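Local coordinates for outer membrane protein Omp121 (Bacteroides thetaiotaomicron, PDB 5FQ8) that probably transports nutrients across the bacterial outer membrane as a TonB-dependent receptor, a plugged beta-barrel whose plug domain fills the barrel lumen, at residues G41-S46 with I143-A148; A69-S74 with N84-R89; A139-L144 with G160-T165. All coordinates share one frame; numbering follows the deposited sequence.

Interaction 1: G41-S46 with I143-A148; sequences GYAATS and ILKGAA
Lys145 reaches back past Ala43 to Thr45, its aliphatic chain passing first the carbonyl oxygen and then the methyl of Ala43. Its CB starts 3.7 Å from Ala43 O, and CG keeps much the same distance from that oxygen. CD then passes the methyl of Ala43, 3.9 Å from its CB. The chain stays extended to CE and turns only at its last torsion (chi4 64°), which brings NZ to a hydrogen bond of 2.8 Å with Thr45 OG1. The backbone of the same lysine is also engaged: Lys145 N donates to Ala43 O at 3.2 Å. The pairing is antiparallel and forms the edge of the small mixed sheet in the plug domain, strand 44-48 against strand 138-144. Ile143 N donates to Thr45 O at 3.0 Å, while the return bond from Thr45 N to Ile143 O is weak. With an alanine in place of Lys145, Thr45 OG1 would probably lose its ammonium partner and the methyl of Ala43 part of its cover. On the other face Tyr42 presents the edge of its ring to Leu144, Tyr42 CE1 lying 3.8 Å from Leu144 CB, which is in the ring plane. The hydroxyl of Tyr42 rests against both methyls of Leu144, its OH 3.5 Å from Leu144 CD1.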
loop_
_atom_site.group_PDB
_atom_site.type_symbol
_atom_site.label_atom_id
_atom_site.label_comp_id
_atom_site.label_asym_id
_atom_site.label_seq_id
_atom_site.Cartn_x
_atom_site.Cartn_y
_atom_site.Cartn_z
ATOM N N GLY B 41 -45.291 -15.219 -24.834
ATOM C CA GLY B 41 -45.030 -15.976 -26.036
ATOM C C GLY B 41 -43.664 -16.615 -26.063
ATOM O O GLY B 41 -43.147 -16.900 -27.139
ATOM N N TYR B 42 -43.062 -16.847 -24.900
ATOM C CA TYR B 42 -41.768 -17.510 -24.841
ATOM C C TYR B 42 -41.638 -18.215 -23.500
ATOM O O TYR B 42 -42.481 -18.069 -22.616
ATOM C CB TYR B 42 -40.618 -16.523 -25.093
ATOM C CG TYR B 42 -40.567 -15.348 -24.155
ATOM C CD1 TYR B 42 -39.877 -15.422 -22.959
ATOM C CD2 TYR B 42 -41.196 -14.164 -24.472
ATOM C CE1 TYR B 42 -39.828 -14.352 -22.101
ATOM C CE2 TYR B 42 -41.150 -13.092 -23.622
ATOM C CZ TYR B 42 -40.465 -13.189 -22.439
ATOM O OH TYR B 42 -40.424 -12.114 -21.591
ATOM N N ALA B 43 -40.569 -18.991 -23.357
ATOM C CA ALA B 43 -40.398 -19.828 -22.179
ATOM C C ALA B 43 -40.232 -18.990 -20.930
ATOM O O ALA B 43 -39.466 -18.024 -20.913
ATOM C CB ALA B 43 -39.191 -20.740 -22.342
ATOM N N ALA B 44 -40.952 -19.370 -19.880
ATOM C CA ALA B 44 -40.808 -18.770 -18.562
ATOM C C ALA B 44 -41.264 -19.775 -17.522
ATOM O O ALA B 44 -42.050 -20.676 -17.812
ATOM C CB ALA B 44 -41.603 -17.470 -18.443
ATOM N N THR B 45 -40.752 -19.622 -16.312
ATOM C CA THR B 45 -41.089 -20.510 -15.210
ATOM C C THR B 45 -41.376 -19.685 -13.966
ATOM O O THR B 45 -40.636 -18.747 -13.661
ATOM C CB THR B 45 -39.966 -21.490 -14.942
ATOM O OG1 THR B 45 -39.831 -22.372 -16.051
ATOM C CG2 THR B 45 -40.268 -22.301 -13.717
ATOM N N SER B 46 -42.458 -20.018 -13.264
ATOM C CA SER B 46 -42.824 -19.347 -12.028
ATOM C C SER B 46 -42.557 -20.274 -10.862
ATOM O O SER B 46 -42.864 -21.463 -10.934
ATOM C CB SER B 46 -44.293 -18.925 -12.028
ATOM O OG SER B 46 -44.598 -18.126 -13.149
ATOM N N ILE B 143 -38.704 -16.443 -14.151
ATOM C CA ILE B 143 -37.486 -16.441 -14.951
ATOM C C ILE B 143 -37.887 -16.337 -16.409
ATOM O O ILE B 143 -38.512 -17.250 -16.948
ATOM C CB ILE B 143 -36.660 -17.703 -14.694
ATOM C CG1 ILE B 143 -36.100 -17.663 -13.288
ATOM C CG2 ILE B 143 -35.568 -17.823 -15.688
ATOM C CD1 ILE B 143 -35.219 -18.784 -12.979
ATOM N N LEU B 144 -37.548 -15.233 -17.054
ATOM C CA LEU B 144 -37.786 -15.085 -18.483
ATOM C C LEU B 144 -36.567 -15.622 -19.218
ATOM O O LEU B 144 -35.470 -15.069 -19.101
ATOM C CB LEU B 144 -38.044 -13.624 -18.838
ATOM C CG LEU B 144 -39.128 -12.969 -18.001
ATOM C CD1 LEU B 144 -39.279 -11.532 -18.385
ATOM C CD2 LEU B 144 -40.407 -13.698 -18.237
ATOM N N LYS B 145 -36.746 -16.700 -19.968
ATOM C CA LYS B 145 -35.584 -17.350 -20.552
ATOM C C LYS B 145 -35.228 -16.793 -21.922
ATOM O O LYS B 145 -34.055 -16.810 -22.310
ATOM C CB LYS B 145 -35.830 -18.846 -20.651
ATOM C CG LYS B 145 -36.290 -19.479 -19.365
ATOM C CD LYS B 145 -36.524 -20.967 -19.568
ATOM C CE LYS B 145 -37.133 -21.645 -18.355
ATOM N NZ LYS B 145 -38.476 -21.114 -18.089
ATOM N N GLY B 146 -36.212 -16.301 -22.658
ATOM C CA GLY B 146 -35.982 -15.916 -24.023
ATOM C C GLY B 146 -35.574 -14.477 -24.145
ATOM O O GLY B 146 -35.834 -13.659 -23.273
ATOM N N ALA B 147 -34.917 -14.168 -25.251
ATOM C CA ALA B 147 -34.306 -12.865 -25.440
ATOM C C ALA B 147 -34.846 -12.175 -26.680
ATOM O O ALA B 147 -34.110 -11.473 -27.365
ATOM C CB ALA B 147 -32.790 -13.001 -25.519
ATOM N N ALA B 148 -36.132 -12.362 -26.977
ATOM C CA ALA B 148 -36.741 -11.764 -28.151
ATOM C C ALA B 148 -37.693 -10.624 -27.841
ATOM O O ALA B 148 -38.080 -9.900 -28.759
ATOM C CB ALA B 148 -37.508 -12.817 -28.951
#

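Interaction 2: A69-S74 with N84-R89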
loop_
_atom_site.group_PDB
_atom_site.type_symbol
_atom_site.label_atom_id
_atom_site.label_comp_id
_atom_site.label_asym_id
_atom_site.label_seq_id
_atom_site.Cartn_x
_atom_site.Cartn_y
_atom_site.Cartn_z
ATOM N N ALA B 69 -35.903 -26.004 -16.526
ATOM C CA ALA B 69 -35.258 -26.321 -17.786
ATOM C C ALA B 69 -34.566 -25.097 -18.346
ATOM O O ALA B 69 -35.112 -23.995 -18.323
ATOM C CB ALA B 69 -36.279 -26.854 -18.787
ATOM N N GLY B 70 -33.355 -25.302 -18.850
ATOM C CA GLY B 70 -32.591 -24.247 -19.486
ATOM C C GLY B 70 -31.934 -23.262 -18.552
ATOM O O GLY B 70 -31.381 -22.268 -19.028
ATOM N N VAL B 71 -31.985 -23.497 -17.246
ATOM C CA VAL B 71 -31.431 -22.590 -16.254
ATOM C C VAL B 71 -30.385 -23.375 -15.474
ATOM O O VAL B 71 -30.711 -24.152 -14.570
ATOM C CB VAL B 71 -32.509 -22.003 -15.337
ATOM C CG1 VAL B 71 -31.881 -21.050 -14.337
ATOM C CG2 VAL B 71 -33.545 -21.272 -16.154
ATOM N N GLN B 72 -29.124 -23.172 -15.821
ATOM C CA GLN B 72 -28.021 -23.956 -15.275
ATOM C C GLN B 72 -27.481 -23.227 -14.056
ATOM O O GLN B 72 -26.759 -22.239 -14.179
ATOM C CB GLN B 72 -26.956 -24.162 -16.346
ATOM C CG GLN B 72 -25.639 -24.732 -15.871
ATOM C CD GLN B 72 -24.610 -24.763 -16.984
ATOM O OE1 GLN B 72 -24.875 -25.252 -18.066
ATOM N NE2 GLN B 72 -23.439 -24.215 -16.726
ATOM N N ILE B 73 -27.836 -23.708 -12.874
ATOM C CA ILE B 73 -27.498 -23.044 -11.625
ATOM C C ILE B 73 -26.491 -23.899 -10.886
ATOM O O ILE B 73 -26.708 -25.096 -10.699
ATOM C CB ILE B 73 -28.750 -22.794 -10.771
ATOM C CG1 ILE B 73 -29.638 -21.775 -11.456
ATOM C CG2 ILE B 73 -28.377 -22.356 -9.367
ATOM C CD1 ILE B 73 -30.974 -21.685 -10.843
ATOM N N SER B 74 -25.389 -23.289 -10.476
ATOM C CA SER B 74 -24.328 -24.020 -9.804
ATOM C C SER B 74 -23.644 -23.122 -8.788
ATOM O O SER B 74 -23.554 -21.906 -8.975
ATOM C CB SER B 74 -23.296 -24.553 -10.799
ATOM O OG SER B 74 -23.869 -25.431 -11.743
ATOM N N ASN B 84 -22.835 -17.932 -6.665
ATOM C CA ASN B 84 -23.686 -18.863 -7.380
ATOM C C ASN B 84 -23.750 -18.472 -8.844
ATOM O O ASN B 84 -24.033 -17.323 -9.179
ATOM C CB ASN B 84 -25.098 -18.897 -6.803
ATOM C CG ASN B 84 -25.128 -19.360 -5.365
ATOM O OD1 ASN B 84 -24.869 -20.522 -5.060
ATOM N ND2 ASN B 84 -25.455 -18.447 -4.468
ATOM N N SER B 85 -23.523 -19.439 -9.706
ATOM C CA SER B 85 -23.604 -19.219 -11.135
ATOM C C SER B 85 -25.001 -19.549 -11.627
ATOM O O SER B 85 -25.649 -20.458 -11.112
ATOM C CB SER B 85 -22.573 -20.075 -11.852
ATOM O OG SER B 85 -22.692 -19.901 -13.237
ATOM N N VAL B 86 -25.470 -18.786 -12.612
ATOM C CA VAL B 86 -26.781 -18.977 -13.219
ATOM C C VAL B 86 -26.641 -18.609 -14.682
ATOM O O VAL B 86 -26.552 -17.428 -15.019
ATOM C CB VAL B 86 -27.878 -18.127 -12.560
ATOM C CG1 VAL B 86 -29.165 -18.276 -13.315
ATOM C CG2 VAL B 86 -28.104 -18.555 -11.157
ATOM N N ILE B 87 -26.640 -19.605 -15.550
ATOM C CA ILE B 87 -26.485 -19.402 -16.982
ATOM C C ILE B 87 -27.744 -19.898 -17.670
ATOM O O ILE B 87 -28.219 -21.003 -17.393
ATOM C CB ILE B 87 -25.228 -20.112 -17.519
ATOM C CG1 ILE B 87 -24.009 -19.713 -16.702
ATOM C CG2 ILE B 87 -24.979 -19.717 -18.936
ATOM C CD1 ILE B 87 -22.806 -20.499 -17.036
ATOM N N ILE B 88 -28.293 -19.079 -18.551
ATOM C CA ILE B 88 -29.597 -19.332 -19.138
ATOM C C ILE B 88 -29.412 -19.502 -20.628
ATOM O O ILE B 88 -29.046 -18.551 -21.323
ATOM C CB ILE B 88 -30.595 -18.210 -18.824
ATOM C CG1 ILE B 88 -31.074 -18.320 -17.385
ATOM C CG2 ILE B 88 -31.776 -18.257 -19.756
ATOM C CD1 ILE B 88 -32.224 -17.445 -17.099
ATOM N N ARG B 89 -29.666 -20.715 -21.108
ATOM C CA ARG B 89 -29.517 -21.069 -22.514
ATOM C C ARG B 89 -28.083 -20.836 -22.982
ATOM O O ARG B 89 -27.826 -20.196 -24.001
ATOM C CB ARG B 89 -30.535 -20.318 -23.375
ATOM C CG ARG B 89 -31.950 -20.824 -23.151
ATOM C CD ARG B 89 -32.988 -20.127 -23.997
ATOM N NE ARG B 89 -34.312 -20.711 -23.830
ATOM C CZ ARG B 89 -35.397 -20.290 -24.469
ATOM N NH1 ARG B 89 -35.312 -19.285 -25.315
ATOM N NH2 ARG B 89 -36.564 -20.872 -24.261
#
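Val86 packs beside both Val71 and Ile73 across a beta hairpin of the plug domain, strands 71-75 and 84-88, antiparallel with axes 4.6 Å apart. This is the tight face. Ile73 CG1 meets Val86 CG2 at 3.6 Å, and Val86 CG1 lies 4.0 Å from Val71 CG1. That branch of Val71 stands opposite its backbone N (chi1 -179°), and the remaining methyl, CG2, is left to touch Ile88 CG1. All these side chains are buried and point the same way from the sheet, and Val71 and Ile88 also touch Ile143 of the neighbouring sheet. The other face is looser and more polar, with Gln72, Ser74 and Ser85 partly exposed. There Gln72 lies alongside Ile87, and only the amide end makes a side-chain approach, NE2 to Ile87 CD1 at 3.8 Å. Backbone bonds join the two strands throughout, from Arg89 N to Gly70 O at one end to Ser85 N and Ser74 O at the other. Arg89 turns away to salt bridges with Glu647, Glu649 and Glu703 of the barrel. At the hairpin's other end, Ser74 OG is hydrogen-bonded to Arg824 NH1 and Ser85 OG to Asn958 O.

Interaction 3: A139-L144 with G160-T165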
loop_
_atom_site.group_PDB
_atom_site.type_symbol
_atom_site.label_atom_id
_atom_site.label_comp_id
_atom_site.label_asym_id
_atom_site.label_seq_id
_atom_site.Cartn_x
_atom_site.Cartn_y
_atom_site.Cartn_z
ATOM N N ALA B 139 -42.060 -13.577 -2.636
ATOM C CA ALA B 139 -43.371 -14.127 -2.923
ATOM C C ALA B 139 -43.320 -14.967 -4.182
ATOM O O ALA B 139 -43.660 -16.152 -4.173
ATOM C CB ALA B 139 -44.395 -13.007 -3.061
ATOM N N ASN B 140 -42.846 -14.380 -5.265
ATOM C CA ASN B 140 -42.846 -15.037 -6.558
ATOM C C ASN B 140 -41.542 -14.745 -7.283
ATOM O O ASN B 140 -41.027 -13.628 -7.234
ATOM C CB ASN B 140 -44.045 -14.568 -7.374
ATOM C CG ASN B 140 -43.934 -14.929 -8.813
ATOM O OD1 ASN B 140 -44.183 -16.060 -9.184
ATOM N ND2 ASN B 140 -43.569 -13.969 -9.643
ATOM N N MET B 141 -41.001 -15.758 -7.937
ATOM C CA MET B 141 -39.876 -15.591 -8.837
ATOM C C MET B 141 -40.269 -16.096 -10.204
ATOM O O MET B 141 -40.731 -17.226 -10.335
ATOM C CB MET B 141 -38.646 -16.344 -8.351
ATOM C CG MET B 141 -37.604 -16.520 -9.425
ATOM S SD MET B 141 -36.226 -17.400 -8.768
ATOM C CE MET B 141 -35.955 -16.463 -7.303
ATOM N N THR B 142 -40.056 -15.280 -11.218
ATOM C CA THR B 142 -40.364 -15.649 -12.589
ATOM C C THR B 142 -39.152 -15.396 -13.467
ATOM O O THR B 142 -38.640 -14.274 -13.521
ATOM C CB THR B 142 -41.565 -14.868 -13.085
ATOM O OG1 THR B 142 -42.732 -15.391 -12.463
ATOM C CG2 THR B 142 -41.704 -14.983 -14.576
ATOM N N ILE B 143 -38.704 -16.443 -14.151
ATOM C CA ILE B 143 -37.486 -16.441 -14.951
ATOM C C ILE B 143 -37.887 -16.337 -16.409
ATOM O O ILE B 143 -38.512 -17.250 -16.948
ATOM C CB ILE B 143 -36.660 -17.703 -14.694
ATOM C CG1 ILE B 143 -36.100 -17.663 -13.288
ATOM C CG2 ILE B 143 -35.568 -17.823 -15.688
ATOM C CD1 ILE B 143 -35.219 -18.784 -12.979
ATOM N N LEU B 144 -37.548 -15.233 -17.054
ATOM C CA LEU B 144 -37.786 -15.085 -18.483
ATOM C C LEU B 144 -36.567 -15.622 -19.218
ATOM O O LEU B 144 -35.470 -15.069 -19.101
ATOM C CB LEU B 144 -38.044 -13.624 -18.838
ATOM C CG LEU B 144 -39.128 -12.969 -18.001
ATOM C CD1 LEU B 144 -39.279 -11.532 -18.385
ATOM C CD2 LEU B 144 -40.407 -13.698 -18.237
ATOM N N GLY B 160 -31.205 -13.427 -20.217
ATOM C CA GLY B 160 -32.319 -13.848 -19.405
ATOM C C GLY B 160 -32.598 -12.874 -18.278
ATOM O O GLY B 160 -31.787 -12.010 -17.930
ATOM N N VAL B 161 -33.776 -13.022 -17.693
ATOM C CA VAL B 161 -34.212 -12.164 -16.602
ATOM C C VAL B 161 -34.734 -13.024 -15.468
ATOM O O VAL B 161 -35.472 -13.983 -15.700
ATOM C CB VAL B 161 -35.299 -11.175 -17.061
ATOM C CG1 VAL B 161 -35.758 -10.375 -15.891
ATOM C CG2 VAL B 161 -34.770 -10.267 -18.134
ATOM N N VAL B 162 -34.356 -12.688 -14.249
ATOM C CA VAL B 162 -34.896 -13.328 -13.058
ATOM C C VAL B 162 -35.731 -12.288 -12.330
ATOM O O VAL B 162 -35.202 -11.482 -11.561
ATOM C CB VAL B 162 -33.803 -13.881 -12.145
ATOM C CG1 VAL B 162 -34.431 -14.336 -10.878
ATOM C CG2 VAL B 162 -33.085 -15.012 -12.810
ATOM N N MET B 163 -37.032 -12.296 -12.568
ATOM C CA MET B 163 -37.933 -11.354 -11.931
ATOM C C MET B 163 -38.343 -11.893 -10.574
ATOM O O MET B 163 -39.032 -12.909 -10.490
ATOM C CB MET B 163 -39.161 -11.119 -12.797
ATOM C CG MET B 163 -38.966 -10.120 -13.886
ATOM S SD MET B 163 -40.311 -10.224 -15.039
ATOM C CE MET B 163 -41.698 -10.383 -13.921
ATOM N N ILE B 164 -37.946 -11.220 -9.538
ATOM C CA ILE B 164 -38.363 -11.571 -8.188
ATOM C C ILE B 164 -39.451 -10.605 -7.736
ATOM O O ILE B 164 -39.482 -9.447 -8.155
ATOM C CB ILE B 164 -37.150 -11.578 -7.241
ATOM C CG1 ILE B 164 -36.243 -12.746 -7.595
ATOM C CG2 ILE B 164 -37.565 -11.688 -5.794
ATOM C CD1 ILE B 164 -35.117 -12.920 -6.627
ATOM N N THR B 165 -40.403 -11.101 -6.943
ATOM C CA THR B 165 -41.453 -10.261 -6.377
ATOM C C THR B 165 -41.558 -10.536 -4.889
ATOM O O THR B 165 -41.747 -11.682 -4.477
ATOM C CB THR B 165 -42.800 -10.493 -7.055
ATOM O OG1 THR B 165 -42.703 -10.182 -8.446
ATOM C CG2 THR B 165 -43.829 -9.599 -6.454
#
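Met141 and Ile164 lie side by side on one face of an antiparallel pair, their side chains directed alike. The CG of Met141 stands trans to its own N (chi1 164°), the chain continues straight to SD, and the last torsion turns CE toward the neighbour, 3.7 Å from Ile164 CD1. Val162 meets the same methionine nearer its base: its CG1 is 4.1 Å from Met141 CG, and the two chains meet at a slant. Its second branch, CG2, lies 4.0 Å from Ile143 CG1, so its two methyls touch two residues of the partner strand, its direct partner Ile143 and the diagonal Met141. Met61 and Val60 cover this buried face further.

On the opposite face most side chains are partly exposed, Val161 being buried, and the mix is more varied. Leu144 and Met163 cross obliquely, with CD1 of the leucine 3.7 Å from SD, while the CB of Leu144 rests against that of Val161. Further along, Asn140 turns its amide along its own strand, and ND2 donates to Thr142 OG1 at 3.3 Å with the acceptor close to the amide plane; Thr165 OG1 is only loosely beside it.

The backbone ladder is regular from Leu144 to Thr142. At its far end one oxygen serves two donors: Thr165 O accepts from Ala139 N at 2.7 Å and from Asn140 N at 3.0 Å, both in the carbonyl plane. Two residues facing one is the signature of a classic beta bulge, here where the chain turns a corner into an inner strand of the plug's mixed sheet.

Interactions 1 and 3 use the two edges of one strand, 138-144, with strand 44-48 along one side and 161-166 along the other. Interaction 2 belongs to a separate hairpin that packs on the same sheet, where Ile143 CG2 approaches Ile88 CD1. Interactions 1 and 2 are mostly buried, while interaction 3 is half so, its second face carrying partly exposed residues. All three share antiparallel backbone bonds; the side chains differ, with a lysine-to-threonine bond in interaction 1, branched aliphatic packing on one face of interaction 2, and thioether and aliphatic packing with a bulge in interaction 3. Glu649 of the barrel serves both Ala43 N of interaction 1 and Arg89 of interaction 2.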